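Local coordinates for protein alpha-ketoglutarate-dependent non-heme iron oxygenase EasH (Aspergillus japonicus, PDB 5M0T) that acts as a 2-oxoglutarate-dependent non-heme iron oxygenase in the biosynthesis of cycloclavine, an ergot alkaloid, at residues S118-E123 and G224-M229; G99-L104 and S151-L156; Y112-S117 and P236-V241; R170-S175 and D189-A194. One frame throughout, in Å; residues are numbered along the deposited sequence.

Interaction 1: S118-E123 and G224-M229; sequences SVLETE and GFPLIM. With AKG (2-oxoglutaric acid), chain D.
L120 and P226 meet with their side chains at about a right angle: the CD1 branch of L120 lies 3.8 Å from CG of the P226 ring. CD1 also comes within 3.3 Å of O3 of 2-oxoglutaric acid, so one methyl touches both the proline and a carboxylate end of the bound acid. L120 has CG beside its backbone N (chi1 -62°), which directs CD1 to the bound acid, where L120 is one of the pocket residues. F225 is turned differently. The carbonyl O of S118 sits in the plane of the F225 ring, at its edge, 3.3 Å from CD1, while the ring itself stacks with F48. Three backbone bonds join these residues. L120 N donates to G224 O and G224 N to L120 O, both 2.9 Å, which defines an antiparallel hydrogen-bonded pair; S118 N adds a bond of 3.0 Å to P226 O. The strands 112-122 and 222-231 are neighbours in the larger sheet of a cupin-clan fold, the double-stranded beta-helix of this oxygenase family. S118 O faces P226 N, which has no hydrogen to offer, and instead takes a CA-H...O contact from F225 CA at 3.5 Å. The hydroxyl of S118 turns to S78.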
loop_
_atom_site.group_PDB
_atom_site.type_symbol
_atom_site.label_atom_id
_atom_site.label_comp_id
_atom_site.label_asym_id
_atom_site.label_seq_id
_atom_site.Cartn_x
_atom_site.Cartn_y
_atom_site.Cartn_z
ATOM N N SER A 118 -8.698 -5.578 -14.965
ATOM C CA SER A 118 -8.764 -6.843 -15.671
ATOM C C SER A 118 -9.770 -6.769 -16.781
ATOM O O SER A 118 -10.672 -5.946 -16.750
ATOM C CB SER A 118 -9.168 -7.992 -14.719
ATOM O OG SER A 118 -8.437 -7.938 -13.494
ATOM N N VAL A 119 -9.595 -7.627 -17.771
ATOM C CA VAL A 119 -10.671 -7.992 -18.672
ATOM C C VAL A 119 -11.188 -9.337 -18.172
ATOM O O VAL A 119 -10.396 -10.266 -18.000
ATOM C CB VAL A 119 -10.163 -8.088 -20.114
ATOM C CG1 VAL A 119 -11.280 -8.494 -21.067
ATOM C CG2 VAL A 119 -9.535 -6.748 -20.506
ATOM N N LEU A 120 -12.498 -9.428 -17.926
ATOM C CA LEU A 120 -13.119 -10.642 -17.399
ATOM C C LEU A 120 -14.205 -11.148 -18.350
ATOM O O LEU A 120 -15.276 -10.546 -18.445
ATOM C CB LEU A 120 -13.703 -10.396 -16.001
ATOM C CG LEU A 120 -12.753 -9.988 -14.852
ATOM C CD1 LEU A 120 -13.542 -9.855 -13.552
ATOM C CD2 LEU A 120 -11.580 -10.946 -14.653
ATOM N N GLU A 121 -13.929 -12.260 -19.028
ATOM C CA GLU A 121 -14.844 -12.853 -20.000
ATOM C C GLU A 121 -15.499 -14.136 -19.409
ATOM O O GLU A 121 -14.797 -15.090 -19.046
ATOM C CB GLU A 121 -14.072 -13.161 -21.296
ATOM C CG GLU A 121 -14.849 -12.927 -22.584
ATOM C CD GLU A 121 -13.974 -13.007 -23.829
ATOM O OE1 GLU A 121 -13.559 -14.143 -24.170
ATOM O OE2 GLU A 121 -13.704 -11.954 -24.467
ATOM N N THR A 122 -16.822 -14.148 -19.300
ATOM C CA THR A 122 -17.546 -15.317 -18.776
ATOM C C THR A 122 -18.126 -16.107 -19.946
ATOM O O THR A 122 -18.759 -15.544 -20.830
ATOM C CB THR A 122 -18.668 -14.925 -17.792
ATOM O OG1 THR A 122 -19.653 -14.128 -18.461
ATOM C CG2 THR A 122 -18.111 -14.115 -16.629
ATOM N N GLU A 123 -17.881 -17.406 -19.951
ATOM C CA GLU A 123 -18.346 -18.288 -21.023
ATOM C C GLU A 123 -19.805 -18.717 -20.798
ATOM O O GLU A 123 -20.341 -18.550 -19.712
ATOM C CB GLU A 123 -17.425 -19.511 -21.111
ATOM C CG GLU A 123 -15.968 -19.152 -21.416
ATOM C CD GLU A 123 -15.036 -20.356 -21.416
ATOM O OE1 GLU A 123 -15.373 -21.379 -20.777
ATOM O OE2 GLU A 123 -13.971 -20.285 -22.075
ATOM N N GLY A 224 -16.431 -8.127 -19.634
ATOM C CA GLY A 224 -16.422 -6.940 -18.778
ATOM C C GLY A 224 -15.012 -6.432 -18.553
ATOM O O GLY A 224 -14.045 -7.154 -18.806
ATOM N N PHE A 225 -14.901 -5.199 -18.059
ATOM C CA PHE A 225 -13.608 -4.528 -17.886
ATOM C C PHE A 225 -13.587 -3.770 -16.564
ATOM O O PHE A 225 -13.858 -2.572 -16.543
ATOM C CB PHE A 225 -13.393 -3.610 -19.099
ATOM C CG PHE A 225 -12.193 -2.715 -19.024
ATOM C CD1 PHE A 225 -11.035 -3.075 -18.357
ATOM C CD2 PHE A 225 -12.217 -1.495 -19.683
ATOM C CE1 PHE A 225 -9.946 -2.226 -18.318
ATOM C CE2 PHE A 225 -11.134 -0.646 -19.644
ATOM C CZ PHE A 225 -9.996 -1.011 -18.961
ATOM N N PRO A 226 -13.334 -4.477 -15.444
ATOM C CA PRO A 226 -13.170 -3.795 -14.164
ATOM C C PRO A 226 -11.884 -2.997 -14.116
ATOM O O PRO A 226 -10.835 -3.503 -14.473
ATOM C CB PRO A 226 -13.103 -4.945 -13.145
ATOM C CG PRO A 226 -12.723 -6.141 -13.954
ATOM C CD PRO A 226 -13.463 -5.933 -15.242
ATOM N N LEU A 227 -11.977 -1.751 -13.679
ATOM C CA LEU A 227 -10.822 -0.915 -13.477
ATOM C C LEU A 227 -10.995 -0.319 -12.093
ATOM O O LEU A 227 -11.902 0.496 -11.864
ATOM C CB LEU A 227 -10.775 0.150 -14.583
ATOM C CG LEU A 227 -9.585 1.100 -14.686
ATOM C CD1 LEU A 227 -9.724 1.890 -15.984
ATOM C CD2 LEU A 227 -9.497 2.054 -13.497
ATOM N N ILE A 228 -10.134 -0.727 -11.163
ATOM C CA ILE A 228 -10.318 -0.369 -9.759
ATOM C C ILE A 228 -9.244 0.610 -9.305
ATOM O O ILE A 228 -8.052 0.289 -9.304
ATOM C CB ILE A 228 -10.368 -1.614 -8.858
ATOM C CG1 ILE A 228 -11.261 -2.691 -9.492
ATOM C CG2 ILE A 228 -10.871 -1.243 -7.478
ATOM C CD1 ILE A 228 -11.374 -3.981 -8.697
ATOM N N MET A 229 -9.683 1.813 -8.932
ATOM C CA MET A 229 -8.810 2.815 -8.306
ATOM C C MET A 229 -8.923 2.689 -6.800
ATOM O O MET A 229 -9.961 2.304 -6.268
ATOM C CB MET A 229 -9.196 4.235 -8.737
ATOM C CG MET A 229 -9.233 4.427 -10.240
ATOM S SD MET A 229 -7.695 4.007 -11.066
ATOM C CE MET A 229 -6.591 5.252 -10.412
HETATM C C1 AKG D . -14.788 -9.091 -8.898
HETATM O O1 AKG D . -14.422 -8.582 -7.840
HETATM O O2 AKG D . -14.145 -10.053 -9.516
HETATM C C2 AKG D . -16.055 -8.652 -9.645
HETATM O O5 AKG D . -16.928 -8.096 -9.007
HETATM C C3 AKG D . -16.198 -8.875 -11.129
HETATM C C4 AKG D . -17.578 -8.504 -11.646
HETATM C C5 AKG D . -17.775 -8.741 -13.118
HETATM O O3 AKG D . -16.698 -9.022 -13.814
HETATM O O4 AKG D . -18.872 -8.662 -13.622
#

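Interaction 2: G99-L104 and S151-L156; sequences GLCKRL and SMLNFL. With AKG (2-oxoglutaric acid), chain D.
L153 and L104 cross obliquely in this contact, and the side chain of L153 can be traced from the strand toward the helix. Its CB already touches, 3.7 Å from CD2 of L104. CG stands anti to the backbone N (chi1 -173°), which carries the two methyls on toward the helix. CD1 remains beside the same L104 branch, at 4.1 Å from CD2. The other tip, L153 CD2, lies 4.0 Å from L104 CD2 and 4.2 Å from L100 CB, and C101 SG borders it too, so this methyl fits among three residues of one helical face. Two places along the strand, F155 presents the rim of its ring: L100 CD1 reaches CE2 at 3.7 Å, and the sulfur of C101 approaches near CE1. SG is 5.4 Å from the centroid of the F155 ring and 79° off its normal, which identifies a sulfur-aromatic contact at the edge. No hydrogen bond crosses; the contacts are apolar, apart from L104 CD2 lying against M152 O and the thiol sulfur at the F155 edge. The axes of helix 99-104 and strand 152-156 run nearly antiparallel (158° between their N-to-C directions). Helix 95-105 thus covers one side of strand 152-158, with L203 of strand 201-205 and L28 of helix 21-31 also against L153, while on the other side of the strand L156 touches 2-oxoglutaric acid.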
loop_
_atom_site.group_PDB
_atom_site.type_symbol
_atom_site.label_atom_id
_atom_site.label_comp_id
_atom_site.label_asym_id
_atom_site.label_seq_id
_atom_site.Cartn_x
_atom_site.Cartn_y
_atom_site.Cartn_z
ATOM N N GLY A 99 -11.796 13.089 -11.830
ATOM C CA GLY A 99 -12.735 13.925 -11.065
ATOM C C GLY A 99 -13.445 13.143 -9.970
ATOM O O GLY A 99 -13.564 13.619 -8.846
ATOM N N LEU A 100 -13.895 11.937 -10.308
ATOM C CA LEU A 100 -14.590 11.062 -9.362
ATOM C C LEU A 100 -13.663 10.530 -8.269
ATOM O O LEU A 100 -14.055 10.487 -7.096
ATOM C CB LEU A 100 -15.262 9.896 -10.092
ATOM C CG LEU A 100 -16.441 10.288 -10.976
ATOM C CD1 LEU A 100 -16.741 9.226 -12.024
ATOM C CD2 LEU A 100 -17.668 10.568 -10.146
ATOM N N CYS A 101 -12.444 10.146 -8.644
ATOM C CA CYS A 101 -11.451 9.695 -7.664
ATOM C C CYS A 101 -11.057 10.810 -6.683
ATOM O O CYS A 101 -10.937 10.551 -5.484
ATOM C CB CYS A 101 -10.217 9.123 -8.358
ATOM S SG CYS A 101 -10.527 7.573 -9.254
ATOM N N LYS A 102 -10.864 12.034 -7.185
ATOM C CA LYS A 102 -10.551 13.167 -6.315
ATOM C C LYS A 102 -11.641 13.400 -5.279
ATOM O O LYS A 102 -11.343 13.679 -4.134
ATOM C CB LYS A 102 -10.336 14.454 -7.113
ATOM C CG LYS A 102 -8.982 14.530 -7.797
ATOM C CD LYS A 102 -8.820 15.839 -8.553
ATOM C CE LYS A 102 -7.709 15.753 -9.584
ATOM N NZ LYS A 102 -7.923 16.817 -10.602
ATOM N N ARG A 103 -12.898 13.265 -5.686
ATOM C CA ARG A 103 -14.017 13.433 -4.770
ATOM C C ARG A 103 -14.158 12.285 -3.772
ATOM O O ARG A 103 -14.450 12.527 -2.619
ATOM C CB ARG A 103 -15.320 13.601 -5.538
ATOM C CG ARG A 103 -15.501 14.995 -6.084
ATOM C CD ARG A 103 -16.735 15.095 -6.956
ATOM N NE ARG A 103 -16.503 16.030 -8.046
ATOM C CZ ARG A 103 -16.448 17.352 -7.906
ATOM N NH1 ARG A 103 -16.658 17.948 -6.724
ATOM N NH2 ARG A 103 -16.206 18.097 -8.982
ATOM N N LEU A 104 -13.986 11.045 -4.217
ATOM C CA LEU A 104 -14.115 9.898 -3.308
ATOM C C LEU A 104 -12.967 9.850 -2.298
ATOM O O LEU A 104 -13.199 9.721 -1.089
ATOM C CB LEU A 104 -14.205 8.582 -4.070
ATOM C CG LEU A 104 -14.670 7.383 -3.224
ATOM C CD1 LEU A 104 -16.136 7.512 -2.827
ATOM C CD2 LEU A 104 -14.422 6.089 -4.007
ATOM N N SER A 151 -12.079 3.197 0.098
ATOM C CA SER A 151 -10.797 2.606 -0.292
ATOM C C SER A 151 -10.700 2.289 -1.767
ATOM O O SER A 151 -9.627 2.350 -2.324
ATOM C CB SER A 151 -10.569 1.301 0.493
ATOM O OG SER A 151 -11.634 0.405 0.262
ATOM N N MET A 152 -11.812 1.927 -2.392
ATOM C CA MET A 152 -11.812 1.497 -3.777
ATOM C C MET A 152 -12.956 2.111 -4.561
ATOM O O MET A 152 -14.014 2.413 -4.008
ATOM C CB MET A 152 -11.948 -0.013 -3.839
ATOM C CG MET A 152 -10.818 -0.760 -3.179
ATOM S SD MET A 152 -11.109 -2.525 -3.245
ATOM C CE MET A 152 -9.466 -3.164 -2.936
ATOM N N LEU A 153 -12.720 2.278 -5.852
ATOM C CA LEU A 153 -13.728 2.731 -6.796
ATOM C C LEU A 153 -13.564 1.903 -8.065
ATOM O O LEU A 153 -12.510 1.979 -8.699
ATOM C CB LEU A 153 -13.533 4.217 -7.125
ATOM C CG LEU A 153 -14.622 4.877 -7.973
ATOM C CD1 LEU A 153 -16.030 4.565 -7.460
ATOM C CD2 LEU A 153 -14.379 6.382 -8.020
ATOM N N ASN A 154 -14.602 1.141 -8.427
ATOM C CA ASN A 154 -14.576 0.247 -9.595
ATOM C C ASN A 154 -15.342 0.817 -10.782
ATOM O O ASN A 154 -16.556 0.953 -10.729
ATOM C CB ASN A 154 -15.165 -1.123 -9.237
ATOM C CG ASN A 154 -14.848 -2.193 -10.276
ATOM O OD1 ASN A 154 -14.678 -1.909 -11.471
ATOM N ND2 ASN A 154 -14.753 -3.435 -9.818
ATOM N N PHE A 155 -14.626 1.119 -11.860
ATOM C CA PHE A 155 -15.241 1.504 -13.126
ATOM C C PHE A 155 -15.317 0.240 -13.949
ATOM O O PHE A 155 -14.317 -0.163 -14.521
ATOM C CB PHE A 155 -14.384 2.531 -13.871
ATOM C CG PHE A 155 -14.229 3.847 -13.151
ATOM C CD1 PHE A 155 -13.320 3.981 -12.113
ATOM C CD2 PHE A 155 -14.940 4.974 -13.566
ATOM C CE1 PHE A 155 -13.156 5.195 -11.464
ATOM C CE2 PHE A 155 -14.784 6.194 -12.919
ATOM C CZ PHE A 155 -13.891 6.307 -11.873
ATOM N N LEU A 156 -16.483 -0.401 -14.003
ATOM C CA LEU A 156 -16.617 -1.680 -14.691
ATOM C C LEU A 156 -17.306 -1.484 -16.029
ATOM O O LEU A 156 -18.525 -1.339 -16.098
ATOM C CB LEU A 156 -17.351 -2.703 -13.816
ATOM C CG LEU A 156 -17.139 -4.181 -14.239
ATOM C CD1 LEU A 156 -17.487 -5.156 -13.114
ATOM C CD2 LEU A 156 -17.924 -4.553 -15.493
HETATM C C1 AKG D . -14.788 -9.091 -8.898
HETATM O O1 AKG D . -14.422 -8.582 -7.840
HETATM O O2 AKG D . -14.145 -10.053 -9.516
HETATM C C2 AKG D . -16.055 -8.652 -9.645
HETATM O O5 AKG D . -16.928 -8.096 -9.007
HETATM C C3 AKG D . -16.198 -8.875 -11.129
HETATM C C4 AKG D . -17.578 -8.504 -11.646
HETATM C C5 AKG D . -17.775 -8.741 -13.118
HETATM O O3 AKG D . -16.698 -9.022 -13.814
HETATM O O4 AKG D . -18.872 -8.662 -13.622
#

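Interaction 3: Y112-S117 and P236-V241; sequences YWLTTS and PVEASV
T115 and E238 carry most of the hydrogen bonding, the one through its backbone and hydroxyl, the other through its backbone and carboxylate. Among backbone donors, E238 N meets T115 O at 2.8 Å, nearly along the C=O axis, and V237 N reaches T115 OG1, also at 2.8 Å, with an N-H...O angle of 165°. The T115 hydroxyl is placed for this by its position anti to the backbone N (chi1 -180°). At the carboxylate, E238 OE2 accepts from T116 OG1 and from S117 N, each at 2.9 Å. Both donors lie well out of the carboxylate plane, and together they grip that oxygen from one face of it. A water donates to the other oxygen, E238 OE1, at 2.6 Å and to S117 O, bridging the two residues.

Apolar contact is concentrated at W113. The side chains of P236 and W113 cross at about a right angle, with P236 CG 3.4 Å above the plane of the W113 ring and displaced toward the rim. The backbone O of V237 is hydrogen-bonded to T273 OG1 of the second subunit, so this loop also belongs to the dimer interface. Within strand 112-122, T115 and T116 both face I228 of strand 222-231, the signature of a classic beta bulge.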
loop_
_atom_site.group_PDB
_atom_site.type_symbol
_atom_site.label_atom_id
_atom_site.label_comp_id
_atom_site.label_asym_id
_atom_site.label_seq_id
_atom_site.Cartn_x
_atom_site.Cartn_y
_atom_site.Cartn_z
ATOM N N TYR A 112 -4.642 8.822 -4.813
ATOM C CA TYR A 112 -5.174 7.535 -5.200
ATOM C C TYR A 112 -4.324 7.009 -6.344
ATOM O O TYR A 112 -3.537 7.756 -6.938
ATOM C CB TYR A 112 -6.627 7.664 -5.670
ATOM C CG TYR A 112 -6.789 8.736 -6.724
ATOM C CD1 TYR A 112 -6.934 10.076 -6.358
ATOM C CD2 TYR A 112 -6.729 8.429 -8.076
ATOM C CE1 TYR A 112 -7.038 11.067 -7.305
ATOM C CE2 TYR A 112 -6.847 9.420 -9.034
ATOM C CZ TYR A 112 -7.002 10.740 -8.644
ATOM O OH TYR A 112 -7.107 11.756 -9.578
ATOM N N TRP A 113 -4.489 5.727 -6.644
ATOM C CA TRP A 113 -3.817 5.087 -7.777
ATOM C C TRP A 113 -4.485 3.753 -8.141
ATOM O O TRP A 113 -5.419 3.320 -7.470
ATOM C CB TRP A 113 -2.311 4.922 -7.504
ATOM C CG TRP A 113 -1.911 4.160 -6.258
ATOM C CD1 TRP A 113 -2.718 3.444 -5.393
ATOM C CD2 TRP A 113 -0.576 3.983 -5.785
ATOM N NE1 TRP A 113 -1.963 2.887 -4.393
ATOM C CE2 TRP A 113 -0.645 3.193 -4.615
ATOM C CE3 TRP A 113 0.677 4.405 -6.244
ATOM C CZ2 TRP A 113 0.493 2.837 -3.890
ATOM C CZ3 TRP A 113 1.803 4.054 -5.518
ATOM C CH2 TRP A 113 1.701 3.280 -4.347
ATOM N N LEU A 114 -4.021 3.119 -9.209
ATOM C CA LEU A 114 -4.594 1.866 -9.679
ATOM C C LEU A 114 -4.214 0.732 -8.735
ATOM O O LEU A 114 -3.055 0.601 -8.369
ATOM C CB LEU A 114 -4.090 1.559 -11.093
ATOM C CG LEU A 114 -4.637 0.302 -11.779
ATOM C CD1 LEU A 114 -6.097 0.475 -12.172
ATOM C CD2 LEU A 114 -3.780 -0.031 -12.993
ATOM N N THR A 115 -5.191 -0.061 -8.318
ATOM C CA THR A 115 -4.902 -1.286 -7.568
ATOM C C THR A 115 -4.941 -2.512 -8.506
ATOM O O THR A 115 -4.019 -3.338 -8.490
ATOM C CB THR A 115 -5.757 -1.455 -6.298
ATOM O OG1 THR A 115 -5.389 -2.673 -5.643
ATOM C CG2 THR A 115 -7.248 -1.488 -6.576
ATOM N N THR A 116 -5.969 -2.600 -9.346
ATOM C CA THR A 116 -6.093 -3.698 -10.297
ATOM C C THR A 116 -7.023 -3.338 -11.438
ATOM O O THR A 116 -7.966 -2.586 -11.266
ATOM C CB THR A 116 -6.562 -5.033 -9.620
ATOM O OG1 THR A 116 -6.720 -6.074 -10.603
ATOM C CG2 THR A 116 -7.874 -4.864 -8.860
ATOM N N SER A 117 -6.742 -3.877 -12.609
ATOM C CA SER A 117 -7.651 -3.794 -13.728
ATOM C C SER A 117 -7.554 -5.087 -14.504
ATOM O O SER A 117 -6.456 -5.627 -14.676
ATOM C CB SER A 117 -7.292 -2.609 -14.640
ATOM O OG SER A 117 -8.361 -2.338 -15.527
ATOM N N PRO A 236 -1.304 -1.619 -3.749
ATOM C CA PRO A 236 -1.980 -2.151 -4.925
ATOM C C PRO A 236 -1.965 -3.687 -5.048
ATOM O O PRO A 236 -0.983 -4.340 -4.677
ATOM C CB PRO A 236 -1.181 -1.543 -6.084
ATOM C CG PRO A 236 -0.605 -0.289 -5.534
ATOM C CD PRO A 236 -0.281 -0.620 -4.110
ATOM N N VAL A 237 -3.038 -4.247 -5.586
ATOM C CA VAL A 237 -3.076 -5.669 -5.908
ATOM C C VAL A 237 -2.061 -6.014 -7.018
ATOM O O VAL A 237 -1.428 -7.074 -6.964
ATOM C CB VAL A 237 -4.502 -6.114 -6.286
ATOM C CG1 VAL A 237 -4.507 -7.521 -6.863
ATOM C CG2 VAL A 237 -5.411 -6.046 -5.064
ATOM N N GLU A 238 -1.902 -5.116 -7.994
ATOM C CA GLU A 238 -0.959 -5.299 -9.100
ATOM C C GLU A 238 0.334 -4.537 -8.878
ATOM O O GLU A 238 0.305 -3.328 -8.651
ATOM C CB GLU A 238 -1.591 -4.841 -10.399
ATOM C CG GLU A 238 -2.735 -5.740 -10.849
ATOM C CD GLU A 238 -3.457 -5.205 -12.065
ATOM O OE1 GLU A 238 -2.982 -4.213 -12.680
ATOM O OE2 GLU A 238 -4.525 -5.769 -12.398
ATOM N N ALA A 239 1.459 -5.248 -8.958
ATOM C CA ALA A 239 2.774 -4.686 -8.657
ATOM C C ALA A 239 3.295 -3.817 -9.786
ATOM O O ALA A 239 3.274 -4.216 -10.940
ATOM C CB ALA A 239 3.779 -5.794 -8.360
ATOM N N SER A 240 3.774 -2.635 -9.432
ATOM C CA SER A 240 4.331 -1.691 -10.403
ATOM C C SER A 240 5.742 -2.075 -10.867
ATOM O O SER A 240 6.171 -1.639 -11.935
ATOM C CB SER A 240 4.327 -0.278 -9.823
ATOM O OG SER A 240 5.082 -0.220 -8.632
ATOM N N VAL A 241 6.446 -2.903 -10.087
ATOM C CA VAL A 241 7.746 -3.452 -10.515
ATOM C C VAL A 241 7.680 -4.401 -11.720
ATOM O O VAL A 241 8.715 -4.710 -12.276
ATOM C CB VAL A 241 8.503 -4.200 -9.389
ATOM C CG1 VAL A 241 8.782 -3.278 -8.218
ATOM C CG2 VAL A 241 7.760 -5.459 -8.945
HETATM O O HOH W 1 -4.248 -3.844 -14.902
#

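Interaction 4: R170-S175 and D189-A194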
loop_
_atom_site.group_PDB
_atom_site.type_symbol
_atom_site.label_atom_id
_atom_site.label_comp_id
_atom_site.label_asym_id
_atom_site.label_seq_id
_atom_site.Cartn_x
_atom_site.Cartn_y
_atom_site.Cartn_z
ATOM N N ARG A 170 -24.242 -7.836 -11.171
ATOM C CA ARG A 170 -25.402 -7.616 -10.314
ATOM C C ARG A 170 -25.011 -6.761 -9.132
ATOM O O ARG A 170 -23.933 -6.919 -8.618
ATOM C CB ARG A 170 -25.995 -8.954 -9.887
ATOM C CG ARG A 170 -26.404 -9.788 -11.091
ATOM C CD ARG A 170 -27.380 -10.908 -10.757
ATOM N NE ARG A 170 -28.327 -11.077 -11.865
ATOM C CZ ARG A 170 -29.658 -10.995 -11.797
ATOM N NH1 ARG A 170 -30.293 -10.770 -10.659
ATOM N NH2 ARG A 170 -30.376 -11.171 -12.906
ATOM N N VAL A 171 -25.867 -5.829 -8.729
ATOM C CA VAL A 171 -25.520 -4.835 -7.707
ATOM C C VAL A 171 -26.711 -4.594 -6.805
ATOM O O VAL A 171 -27.837 -4.726 -7.237
ATOM C CB VAL A 171 -25.052 -3.485 -8.323
ATOM C CG1 VAL A 171 -23.846 -3.683 -9.252
ATOM C CG2 VAL A 171 -26.179 -2.790 -9.075
ATOM N N LEU A 172 -26.453 -4.276 -5.544
ATOM C CA LEU A 172 -27.488 -3.892 -4.600
ATOM C C LEU A 172 -27.276 -2.421 -4.232
ATOM O O LEU A 172 -26.458 -2.115 -3.368
ATOM C CB LEU A 172 -27.450 -4.774 -3.348
ATOM C CG LEU A 172 -28.015 -6.190 -3.507
ATOM C CD1 LEU A 172 -27.773 -7.021 -2.257
ATOM C CD2 LEU A 172 -29.505 -6.170 -3.816
ATOM N N PRO A 173 -28.007 -1.507 -4.903
ATOM C CA PRO A 173 -27.969 -0.094 -4.541
ATOM C C PRO A 173 -28.360 0.113 -3.085
ATOM O O PRO A 173 -29.326 -0.497 -2.627
ATOM C CB PRO A 173 -29.013 0.533 -5.469
ATOM C CG PRO A 173 -29.085 -0.367 -6.628
ATOM C CD PRO A 173 -28.841 -1.743 -6.094
ATOM N N GLY A 174 -27.595 0.920 -2.357
ATOM C CA GLY A 174 -27.875 1.183 -0.939
ATOM C C GLY A 174 -27.096 0.310 0.031
ATOM O O GLY A 174 -27.058 0.626 1.222
ATOM N N SER A 175 -26.465 -0.773 -0.460
ATOM C CA SER A 175 -25.733 -1.713 0.420
ATOM C C SER A 175 -24.479 -1.116 1.062
ATOM O O SER A 175 -24.053 -1.555 2.138
ATOM C CB SER A 175 -25.423 -3.038 -0.288
ATOM O OG SER A 175 -24.705 -2.876 -1.489
ATOM N N ASP A 189 -29.292 -13.570 -7.291
ATOM C CA ASP A 189 -30.480 -13.357 -8.122
ATOM C C ASP A 189 -31.514 -12.363 -7.555
ATOM O O ASP A 189 -32.465 -12.020 -8.252
ATOM C CB ASP A 189 -31.124 -14.691 -8.567
ATOM C CG ASP A 189 -31.631 -15.559 -7.409
ATOM O OD1 ASP A 189 -32.142 -15.044 -6.383
ATOM O OD2 ASP A 189 -31.545 -16.796 -7.562
ATOM N N THR A 190 -31.353 -11.916 -6.310
ATOM C CA THR A 190 -32.157 -10.800 -5.789
ATOM C C THR A 190 -31.582 -9.428 -6.196
ATOM O O THR A 190 -32.263 -8.415 -6.043
ATOM C CB THR A 190 -32.273 -10.804 -4.247
ATOM O OG1 THR A 190 -31.002 -10.499 -3.660
ATOM C CG2 THR A 190 -32.799 -12.149 -3.719
ATOM N N ALA A 191 -30.338 -9.397 -6.670
ATOM C CA ALA A 191 -29.670 -8.146 -7.044
ATOM C C ALA A 191 -30.009 -7.716 -8.469
ATOM O O ALA A 191 -30.520 -8.500 -9.259
ATOM C CB ALA A 191 -28.160 -8.256 -6.852
ATOM N N ILE A 192 -29.719 -6.460 -8.785
ATOM C CA ILE A 192 -30.127 -5.846 -10.050
ATOM C C ILE A 192 -28.984 -5.977 -11.061
ATOM O O ILE A 192 -27.871 -5.543 -10.792
ATOM C CB ILE A 192 -30.471 -4.352 -9.870
ATOM C CG1 ILE A 192 -31.583 -4.182 -8.828
ATOM C CG2 ILE A 192 -30.889 -3.735 -11.212
ATOM C CD1 ILE A 192 -31.724 -2.773 -8.290
ATOM N N PRO A 193 -29.248 -6.581 -12.226
ATOM C CA PRO A 193 -28.185 -6.650 -13.219
ATOM C C PRO A 193 -27.975 -5.294 -13.913
ATOM O O PRO A 193 -28.944 -4.590 -14.181
ATOM C CB PRO A 193 -28.688 -7.716 -14.198
ATOM C CG PRO A 193 -30.164 -7.662 -14.100
ATOM C CD PRO A 193 -30.497 -7.203 -12.698
ATOM N N ALA A 194 -26.723 -4.935 -14.171
ATOM C CA ALA A 194 -26.416 -3.659 -14.837
ATOM C C ALA A 194 -26.498 -3.885 -16.346
ATOM O O ALA A 194 -25.509 -4.179 -17.028
ATOM C CB ALA A 194 -25.052 -3.128 -14.419
#
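R170-P193 and V171-I192 are the two antiparallel bridges joining strands 170-171 and 192-193 of a small three-stranded sheet. The V171-I192 pair is hydrogen-bonded both ways: V171 N to I192 O at 2.9 Å and I192 N to V171 O at 3.0 Å. R170 and P193 form the non-hydrogen-bonded pair, and their side chains run side by side, pointing the same way. The proline covers one face of the guanidinium, P193 CD standing 3.9 Å above its plane toward the rim. R170 NH1 is 2.7 Å from A191 O, but the angle is too poor for a hydrogen bond. Beyond the strand, P173 and I192 cross at about a right angle, P173 CD 3.8 Å from I192 CD1, and a type II turn runs from L172 to S175, where L172 O accepts from both N and OG of S175. Placed at a non-hydrogen-bonded position, P193 costs this pairing no N-H donor, while the closeness of A191 O to R170 is consistent with electrostatic attraction to the arginine's positive charge.

Overall arrangement
Interactions 1, 2 and 3 are buried and all reach the larger sheet, whereas interaction 4 is only partly buried, its centre about 18 Å from the centre of the chain, and belongs to the smaller one. Interactions 1 and 3 share strand 112-122; interactions 1 and 2 meet where strands 222-231 and 152-158 pair, L227 O and F155 N lying 2.8 Å apart. Their chemistry differs with place: backbone pairing in interaction 1, apolar helix-to-strand contact in interaction 2, and a carboxylate-centred network beside the second subunit in interaction 3. Interaction 4 combines a short strand pair with proline cover on a cationic side chain. Interactions 1 and 2 both touch 2-oxoglutaric acid; the centres of interactions 3 and 4 are about 26 Å apart.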